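Glycogen synthase (Cyanobacterium sp. CLg1, PDB 6GNF) is a bacterial starch (glycogen) synthase with two Rossmann-like domains of the GT-B kind, modelled with ADP and a glycan bound. Local coordinates at residues P390-E393 / Q394-E397; S484-L487 / L488-V492; A494-V497 / G498-A502. All coordinates share one frame; numbering follows the deposited sequence.

Interaction 1: residues P390-E393 / Q394-E397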
ATOM      1  N   PRO A 390     -10.875  15.285  -8.337  1.00 98.09           N
ATOM      2  CA  PRO A 390     -12.179  15.669  -8.867  1.00 99.45           C
ATOM      3  C   PRO A 390     -12.247  15.740 -10.387  1.00101.24           C
ATOM      4  O   PRO A 390     -13.226  15.273 -10.959  1.00102.90           O
ATOM      5  CB  PRO A 390     -12.402  17.052  -8.262  1.00101.63           C
ATOM      6  CG  PRO A 390     -11.704  16.986  -6.947  1.00100.08           C
ATOM      7  CD  PRO A 390     -10.537  16.046  -7.119  1.00 97.09           C
ATOM      8  N   LYS A 391     -11.225  16.291 -11.042  1.00103.87           N
ATOM      9  CA  LYS A 391     -11.289  16.442 -12.503  1.00110.39           C
ATOM     10  C   LYS A 391     -10.646  15.296 -13.279  1.00107.23           C
ATOM     11  O   LYS A 391     -10.785  15.229 -14.499  1.00110.86           O
ATOM     12  CB  LYS A 391     -10.773  17.809 -12.986  1.00115.68           C
ATOM     13  CG  LYS A 391      -9.297  18.122 -12.781  1.00116.34           C
ATOM     14  CD  LYS A 391      -8.879  19.270 -13.706  1.00121.39           C
ATOM     15  CE  LYS A 391      -8.195  20.419 -12.974  1.00122.30           C
ATOM     16  NZ  LYS A 391      -6.851  20.061 -12.441  1.00120.83           N
ATOM     17  N   LEU A 392      -9.968  14.387 -12.585  1.00101.99           N
ATOM     18  CA  LEU A 392      -9.651  13.091 -13.186  1.00 99.84           C
ATOM     19  C   LEU A 392     -10.914  12.230 -13.185  1.00 98.06           C
ATOM     20  O   LEU A 392     -11.256  11.619 -14.200  1.00100.03           O
ATOM     21  CB  LEU A 392      -8.510  12.376 -12.455  1.00 96.79           C
ATOM     22  CG  LEU A 392      -7.108  12.563 -13.046  1.00 97.23           C
ATOM     23  CD1 LEU A 392      -6.051  11.996 -12.113  1.00 95.03           C
ATOM     24  CD2 LEU A 392      -7.004  11.908 -14.417  1.00 98.06           C
ATOM     25  N   GLU A 393     -11.595  12.193 -12.038  1.00 94.18           N
ATOM     26  CA  GLU A 393     -12.886  11.512 -11.896  1.00 92.26           C
ATOM     27  C   GLU A 393     -13.930  12.009 -12.888  1.00 95.31           C
ATOM     28  O   GLU A 393     -14.663  11.214 -13.461  1.00 99.09           O
ATOM     29  CB  GLU A 393     -13.426  11.679 -10.471  1.00 88.64           C
ATOM     30  CG  GLU A 393     -12.683  10.860  -9.430  1.00 84.40           C
ATOM     31  CD  GLU A 393     -13.250  11.030  -8.033  1.00 83.64           C
ATOM     32  OE1 GLU A 393     -12.670  10.480  -7.076  1.00 79.74           O
ATOM     33  OE2 GLU A 393     -14.288  11.701  -7.889  1.00 86.16           O
ATOM     34  N   GLN A 394     -13.969  13.318 -13.114  1.00 99.37           N
ATOM     35  CA  GLN A 394     -14.901  13.909 -14.069  1.00104.10           C
ATOM     36  C   GLN A 394     -14.547  13.510 -15.499  1.00105.49           C
ATOM     37  O   GLN A 394     -15.431  13.279 -16.321  1.00107.63           O
ATOM     38  CB  GLN A 394     -14.898  15.432 -13.942  1.00108.66           C
ATOM     39  CG  GLN A 394     -15.998  16.134 -14.727  1.00113.93           C
ATOM     40  CD  GLN A 394     -15.747  17.626 -14.884  1.00118.50           C
ATOM     41  OE1 GLN A 394     -14.892  18.203 -14.205  1.00118.05           O
ATOM     42  NE2 GLN A 394     -16.487  18.256 -15.794  1.00120.49           N
ATOM     43  N   GLU A 395     -13.252  13.437 -15.791  1.00106.34           N
ATOM     44  CA  GLU A 395     -12.782  13.001 -17.106  1.00109.68           C
ATOM     45  C   GLU A 395     -13.083  11.530 -17.316  1.00105.55           C
ATOM     46  O   GLU A 395     -13.525  11.122 -18.396  1.00106.54           O
ATOM     47  CB  GLU A 395     -11.278  13.224 -17.252  1.00111.62           C
ATOM     48  CG  GLU A 395     -10.898  14.634 -17.663  1.00116.55           C
ATOM     49  CD  GLU A 395      -9.396  14.835 -17.701  1.00117.72           C
ATOM     50  OE1 GLU A 395      -8.937  15.715 -18.459  1.00121.80           O
ATOM     51  OE2 GLU A 395      -8.676  14.098 -16.993  1.00116.88           O
ATOM     52  N   LEU A 396     -12.806  10.745 -16.281  1.00 97.52           N
ATOM     53  CA  LEU A 396     -13.040   9.309 -16.305  1.00 95.21           C
ATOM     54  C   LEU A 396     -14.465   8.990 -16.745  1.00 97.33           C
ATOM     55  O   LEU A 396     -14.679   8.196 -17.660  1.00 97.39           O
ATOM     56  CB  LEU A 396     -12.779   8.720 -14.915  1.00 92.48           C
ATOM     57  CG  LEU A 396     -12.665   7.203 -14.797  1.00 90.70           C
ATOM     58  CD1 LEU A 396     -11.639   6.678 -15.784  1.00 91.79           C
ATOM     59  CD2 LEU A 396     -12.302   6.803 -13.375  1.00 85.75           C
ATOM     60  N   GLU A 397     -15.436   9.607 -16.081  1.00 97.94           N
ATOM     61  CA  GLU A 397     -16.849   9.356 -16.369  1.00 98.98           C
ATOM     62  C   GLU A 397     -17.277   9.810 -17.757  1.00 99.33           C
ATOM     63  O   GLU A 397     -18.255   9.306 -18.285  1.00102.61           O
ATOM     64  CB  GLU A 397     -17.735  10.021 -15.317  1.00 99.99           C
ATOM     65  CG  GLU A 397     -17.604   9.386 -13.942  1.00 98.56           C
ATOM     66  CD  GLU A 397     -18.413  10.099 -12.873  1.00101.05           C
ATOM     67  OE1 GLU A 397     -19.123  11.072 -13.206  1.00105.60           O
ATOM     68  OE2 GLU A 397     -18.342   9.691 -11.692  1.00 98.55           O
TER
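The amide N of Leu396 donates to Leu392 O over 2.7 Å, the shortest of four successive i to i+4 bonds in the first turns of helix 390-402. This helix is the crossover of a beta-alpha-beta unit between strands 381-385 and 406-409, in the Rossmann-like domain of the group 1 glycosyltransferase family. Gln394 N reaches Pro390 O at 3.0 Å, and Glu397 N donates to Glu393 O in a longer bond. Glu395 N to Lys391 O is weak at 3.3 Å, and the aliphatic part of the Glu395 side chain lies against that same carbonyl, with CG 3.2 Å from Lys391 O. Beyond CG the chain runs extended, crossing the Leu392 side chain obliquely. With CG anti to its carbonyl carbon (chi1 -73°), Glu393 sends its carboxylate back toward the start of the helix, where OE1 accepts from Gly388 N; its side chain also packs on Leu359, Ile387 and Ala410. The carboxylates of Glu393 and Glu397 stand apart, OE2 to OE2 5.9 Å. On the exposed flank, the Glu395 carboxylate touches a leucine methyl, OE2 lying 3.8 Å from Leu392 CD2.

Interaction 2: residues S484-L487 / L488-V492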
ATOM      1  N   SER A 484       3.788  17.334 -18.055  1.00110.32           N
ATOM      2  CA  SER A 484       3.611  18.097 -19.285  1.00112.03           C
ATOM      3  C   SER A 484       2.894  17.253 -20.324  1.00112.55           C
ATOM      4  O   SER A 484       2.931  16.022 -20.264  1.00111.49           O
ATOM      5  CB  SER A 484       4.960  18.560 -19.842  1.00113.30           C
ATOM      6  OG  SER A 484       5.689  17.466 -20.373  1.00109.79           O
ATOM      7  N   GLU A 485       2.226  17.921 -21.261  1.00113.23           N
ATOM      8  CA  GLU A 485       1.578  17.242 -22.375  1.00114.79           C
ATOM      9  C   GLU A 485       2.603  16.423 -23.156  1.00115.87           C
ATOM     10  O   GLU A 485       2.291  15.361 -23.699  1.00117.62           O
ATOM     11  CB  GLU A 485       0.891  18.267 -23.290  1.00117.84           C
ATOM     12  CG  GLU A 485       0.272  17.693 -24.562  1.00119.29           C
ATOM     13  CD  GLU A 485      -0.690  16.549 -24.297  1.00117.02           C
ATOM     14  OE1 GLU A 485      -1.350  16.567 -23.237  1.00116.49           O
ATOM     15  OE2 GLU A 485      -0.792  15.643 -25.151  1.00116.84           O
ATOM     16  N   GLU A 486       3.822  16.944 -23.217  1.00116.88           N
ATOM     17  CA  GLU A 486       4.957  16.250 -23.816  1.00116.48           C
ATOM     18  C   GLU A 486       5.179  14.870 -23.184  1.00109.00           C
ATOM     19  O   GLU A 486       5.081  13.848 -23.865  1.00107.90           O
ATOM     20  CB  GLU A 486       6.211  17.135 -23.678  1.00120.42           C
ATOM     21  CG  GLU A 486       7.563  16.450 -23.831  1.00122.01           C
ATOM     22  CD  GLU A 486       7.826  15.979 -25.240  1.00123.92           C
ATOM     23  OE1 GLU A 486       8.847  16.409 -25.814  1.00129.21           O
ATOM     24  OE2 GLU A 486       7.023  15.184 -25.767  1.00124.75           O
ATOM     25  N   LEU A 487       5.489  14.859 -21.891  1.00101.13           N
ATOM     26  CA  LEU A 487       5.804  13.618 -21.180  1.00 97.78           C
ATOM     27  C   LEU A 487       4.597  12.678 -21.057  1.00 94.79           C
ATOM     28  O   LEU A 487       4.746  11.449 -21.081  1.00 91.73           O
ATOM     29  CB  LEU A 487       6.374  13.924 -19.792  1.00 96.03           C
ATOM     30  CG  LEU A 487       7.750  14.593 -19.769  1.00 98.01           C
ATOM     31  CD1 LEU A 487       8.118  15.011 -18.352  1.00 96.26           C
ATOM     32  CD2 LEU A 487       8.816  13.677 -20.358  1.00 98.62           C
ATOM     33  N   LEU A 488       3.400  13.255 -20.955  1.00 92.15           N
ATOM     34  CA  LEU A 488       2.160  12.478 -20.953  1.00 88.35           C
ATOM     35  C   LEU A 488       2.047  11.636 -22.217  1.00 88.57           C
ATOM     36  O   LEU A 488       1.652  10.467 -22.161  1.00 86.02           O
ATOM     37  CB  LEU A 488       0.947  13.409 -20.838  1.00 89.24           C
ATOM     38  CG  LEU A 488      -0.445  12.777 -20.727  1.00 87.02           C
ATOM     39  CD1 LEU A 488      -0.551  11.879 -19.502  1.00 84.24           C
ATOM     40  CD2 LEU A 488      -1.511  13.860 -20.682  1.00 87.55           C
ATOM     41  N   GLN A 489       2.400  12.226 -23.355  1.00 89.95           N
ATOM     42  CA  GLN A 489       2.273  11.537 -24.631  1.00 90.42           C
ATOM     43  C   GLN A 489       3.349  10.459 -24.803  1.00 89.08           C
ATOM     44  O   GLN A 489       3.117   9.443 -25.458  1.00 88.33           O
ATOM     45  CB  GLN A 489       2.299  12.543 -25.790  1.00 94.07           C
ATOM     46  CG  GLN A 489       1.408  12.157 -26.962  1.00 96.47           C
ATOM     47  CD  GLN A 489      -0.040  11.918 -26.560  1.00 95.46           C
ATOM     48  OE1 GLN A 489      -0.664  10.961 -27.011  1.00 95.21           O
ATOM     49  NE2 GLN A 489      -0.570  12.772 -25.686  1.00 94.77           N
ATOM     50  N   GLN A 490       4.504  10.648 -24.174  1.00 88.87           N
ATOM     51  CA  GLN A 490       5.541   9.617 -24.162  1.00 89.59           C
ATOM     52  C   GLN A 490       5.069   8.406 -23.374  1.00 86.49           C
ATOM     53  O   GLN A 490       5.336   7.264 -23.756  1.00 86.66           O
ATOM     54  CB  GLN A 490       6.827  10.143 -23.535  1.00 92.06           C
ATOM     55  CG  GLN A 490       7.434  11.320 -24.277  1.00 95.41           C
ATOM     56  CD  GLN A 490       8.876  11.577 -23.894  1.00 96.45           C
ATOM     57  OE1 GLN A 490       9.660  12.043 -24.710  1.00 99.56           O
ATOM     58  NE2 GLN A 490       9.233  11.271 -22.651  1.00 96.02           N
ATOM     59  N   GLY A 491       4.383   8.666 -22.263  1.00 83.01           N
ATOM     60  CA  GLY A 491       3.765   7.612 -21.468  1.00 80.42           C
ATOM     61  C   GLY A 491       2.733   6.834 -22.264  1.00 79.72           C
ATOM     62  O   GLY A 491       2.707   5.600 -22.220  1.00 77.51           O
ATOM     63  N   VAL A 492       1.882   7.557 -22.995  1.00 80.39           N
ATOM     64  CA  VAL A 492       0.871   6.935 -23.850  1.00 80.74           C
ATOM     65  C   VAL A 492       1.525   5.944 -24.807  1.00 81.55           C
ATOM     66  O   VAL A 492       1.149   4.771 -24.847  1.00 80.94           O
ATOM     67  CB  VAL A 492       0.069   7.995 -24.645  1.00 83.30           C
ATOM     68  CG1 VAL A 492      -0.719   7.363 -25.785  1.00 83.65           C
ATOM     69  CG2 VAL A 492      -0.867   8.751 -23.714  1.00 82.81           C
TER
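Ser484 and Leu488 are joined through the backbone, Leu488 N donating to Ser484 O at 2.9 Å. The next amides follow the same i to i+4 pattern: Gln489 N on Glu485 O, Gln490 N on Glu486 O, and Gly491 N on Leu487 O. Glu486 O also receives a weak second bond from Gln489 N, so one carbonyl serves two consecutive amides. Ser484 is the N-cap of helix 485-503: its OG accepts from Leu487 N over 3.0 Å in an almost linear bond (176°), satisfying an amide of the first turn. Among side chains, Glu485 and Gln489 lie side by side and point the same way, their carboxylate and amide planes 30° apart. A bend at chi2 in both chains brings Gln489 NE2 to Glu485 OE2 at 2.9 Å, yet the bond is weak because the N-H is poorly aimed; on the other side of the amide, OE1 takes a weak bond from Lys374. Two leucine methyls lie against polar ends. Leu488 CD2 sits 3.7 Å from Glu485 OE1, while the leucine side chain rests on Asp366 and Ala370 of helix 365-370. Leu487 crosses Gln490, its CD2 so tight against NE2 that the placing of that amide is doubtful, and Leu487 also touches Lys477 while Gln490 packs on Pro474.

Interaction 3: residues A494-V497 / G498-A502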
ATOM      1  N   ALA A 494       4.529   4.642 -24.595  1.00 80.14           N
ATOM      2  CA  ALA A 494       5.196   3.599 -23.817  1.00 78.33           C
ATOM      3  C   ALA A 494       4.221   2.507 -23.356  1.00 76.99           C
ATOM      4  O   ALA A 494       4.557   1.319 -23.364  1.00 77.47           O
ATOM      5  CB  ALA A 494       5.907   4.217 -22.627  1.00 77.18           C
ATOM      6  N   MET A 495       3.015   2.912 -22.967  1.00 76.55           N
ATOM      7  CA  MET A 495       1.983   1.966 -22.542  1.00 75.63           C
ATOM      8  C   MET A 495       1.546   1.105 -23.719  1.00 76.71           C
ATOM      9  O   MET A 495       1.465  -0.112 -23.614  1.00 76.95           O
ATOM     10  CB  MET A 495       0.774   2.717 -21.965  1.00 74.35           C
ATOM     11  CG  MET A 495      -0.370   1.822 -21.505  1.00 72.51           C
ATOM     12  SD  MET A 495      -1.779   2.755 -20.874  1.00 70.33           S
ATOM     13  CE  MET A 495      -2.441   3.433 -22.391  1.00 72.57           C
ATOM     14  N   ILE A 496       1.285   1.750 -24.846  1.00 79.77           N
ATOM     15  CA  ILE A 496       0.769   1.067 -26.033  1.00 82.46           C
ATOM     16  C   ILE A 496       1.747   0.029 -26.594  1.00 81.97           C
ATOM     17  O   ILE A 496       1.325  -1.001 -27.118  1.00 79.31           O
ATOM     18  CB  ILE A 496       0.354   2.089 -27.111  1.00 85.50           C
ATOM     19  CG1 ILE A 496      -0.907   2.830 -26.643  1.00 85.76           C
ATOM     20  CG2 ILE A 496       0.095   1.411 -28.449  1.00 88.34           C
ATOM     21  CD1 ILE A 496      -1.176   4.127 -27.372  1.00 89.10           C
ATOM     22  N   VAL A 497       3.046   0.289 -26.480  1.00 82.90           N
ATOM     23  CA  VAL A 497       4.055  -0.704 -26.849  1.00 83.82           C
ATOM     24  C   VAL A 497       3.814  -2.015 -26.095  1.00 82.28           C
ATOM     25  O   VAL A 497       3.839  -3.093 -26.700  1.00 84.17           O
ATOM     26  CB  VAL A 497       5.494  -0.182 -26.601  1.00 84.85           C
ATOM     27  CG1 VAL A 497       6.512  -1.318 -26.602  1.00 84.30           C
ATOM     28  CG2 VAL A 497       5.863   0.853 -27.656  1.00 86.95           C
ATOM     29  N   GLY A 498       3.565  -1.917 -24.790  1.00 79.00           N
ATOM     30  CA  GLY A 498       3.273  -3.093 -23.975  1.00 76.39           C
ATOM     31  C   GLY A 498       1.976  -3.770 -24.372  1.00 75.58           C
ATOM     32  O   GLY A 498       1.917  -4.995 -24.478  1.00 74.80           O
ATOM     33  N   MET A 499       0.946  -2.975 -24.629  1.00 76.70           N
ATOM     34  CA  MET A 499      -0.361  -3.518 -25.009  1.00 78.06           C
ATOM     35  C   MET A 499      -0.276  -4.267 -26.338  1.00 79.79           C
ATOM     36  O   MET A 499      -0.869  -5.334 -26.490  1.00 79.75           O
ATOM     37  CB  MET A 499      -1.408  -2.403 -25.091  1.00 78.65           C
ATOM     38  CG  MET A 499      -1.714  -1.765 -23.743  1.00 77.11           C
ATOM     39  SD  MET A 499      -2.699  -0.265 -23.877  1.00 78.48           S
ATOM     40  CE  MET A 499      -4.299  -0.953 -24.294  1.00 78.38           C
ATOM     41  N   LYS A 500       0.477  -3.715 -27.288  1.00 82.86           N
ATOM     42  CA  LYS A 500       0.676  -4.360 -28.590  1.00 85.50           C
ATOM     43  C   LYS A 500       1.442  -5.672 -28.466  1.00 86.00           C
ATOM     44  O   LYS A 500       1.124  -6.631 -29.162  1.00 85.41           O
ATOM     45  CB  LYS A 500       1.409  -3.429 -29.557  1.00 88.82           C
ATOM     46  CG  LYS A 500       0.531  -2.332 -30.127  1.00 92.11           C
ATOM     47  CD  LYS A 500       1.296  -1.477 -31.122  1.00 97.51           C
ATOM     48  CE  LYS A 500       0.357  -0.717 -32.045  1.00101.10           C
ATOM     49  NZ  LYS A 500       1.112   0.089 -33.042  1.00104.70           N
ATOM     50  N   LYS A 501       2.470  -5.703 -27.617  1.00 84.01           N
ATOM     51  CA  LYS A 501       3.175  -6.951 -27.341  1.00 84.97           C
ATOM     52  C   LYS A 501       2.174  -8.029 -26.943  1.00 82.70           C
ATOM     53  O   LYS A 501       2.221  -9.142 -27.451  1.00 83.75           O
ATOM     54  CB  LYS A 501       4.190  -6.783 -26.211  1.00 85.78           C
ATOM     55  CG  LYS A 501       5.589  -6.355 -26.611  1.00 88.54           C
ATOM     56  CD  LYS A 501       6.451  -6.269 -25.349  1.00 89.02           C
ATOM     57  CE  LYS A 501       7.921  -6.027 -25.644  1.00 92.39           C
ATOM     58  NZ  LYS A 501       8.160  -4.661 -26.183  1.00 93.73           N
ATOM     59  N   ALA A 502       1.270  -7.684 -26.032  1.00 81.21           N
ATOM     60  CA  ALA A 502       0.292  -8.632 -25.505  1.00 80.66           C
ATOM     61  C   ALA A 502      -0.727  -9.059 -26.551  1.00 83.30           C
ATOM     62  O   ALA A 502      -1.056 -10.242 -26.645  1.00 84.18           O
ATOM     63  CB  ALA A 502      -0.421  -8.046 -24.298  1.00 78.32           C
TER
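Residues 494-497 and 498-502 form one unbroken run of alpha-helix, held across the junction by three i to i+4 bonds. Met499 N donates to Met495 O at 3.1 Å, Lys500 N reaches Ile496 O at 2.8 Å, and Lys501 N meets Val497 O at 3.1 Å. Within the later segment, Ala502 N continues the pattern on Gly498 O. On the buried face the two methionines meet thioether against chain: Met499 SD lies 3.9 Å from Met495 CG and 4.0 Å from Met495 CE. The Met495 chain leaves with CG anti to the backbone N (chi1 179°) and turns only at chi3, which folds its terminal methyl back within range of that sulfur. This face of helix 485-503 looks onto the parallel sheet of the Rossmann-like domain: Met499 covers Leu428 of strand 426-429 and Leu375, Ala502 reaches Tyr426 and Phe468, and Met495 packs on Ala371 and Met470. Two exposed lysines follow residues one turn earlier, in different ways. Lys500, extended beyond CG, crosses Ile496 so that its CD is 4.1 Å from Ile496 CG2, while its CB and CG pass over Ile496 O. Lys501 runs alongside Val497 instead, pointing the same way, with its CB and CG near Val497 O; its last torsion is bent (chi4 69°), and NZ ends 3.8 Å from Val497 CG1.

In the fold
Following the chain, interaction 1 comes first, at the start of helix 390-402, the crossover between strands 381-385 and 406-409 of the six-stranded parallel sheet. Some ninety residues later, interactions 2 and 3 follow one another along helix 485-503, their centres about 15 Å apart. Each contact is local, within one helix or at its N-cap, and closes only local turns, so the three stand in series and none nests in or crosses another. Interactions 1 and 2 have centres about 18 Å apart and do not touch. Helix 485-503 runs from a solvent-facing capped end beside helix 365-370 to a buried stretch against strands 426-429 and 468-469.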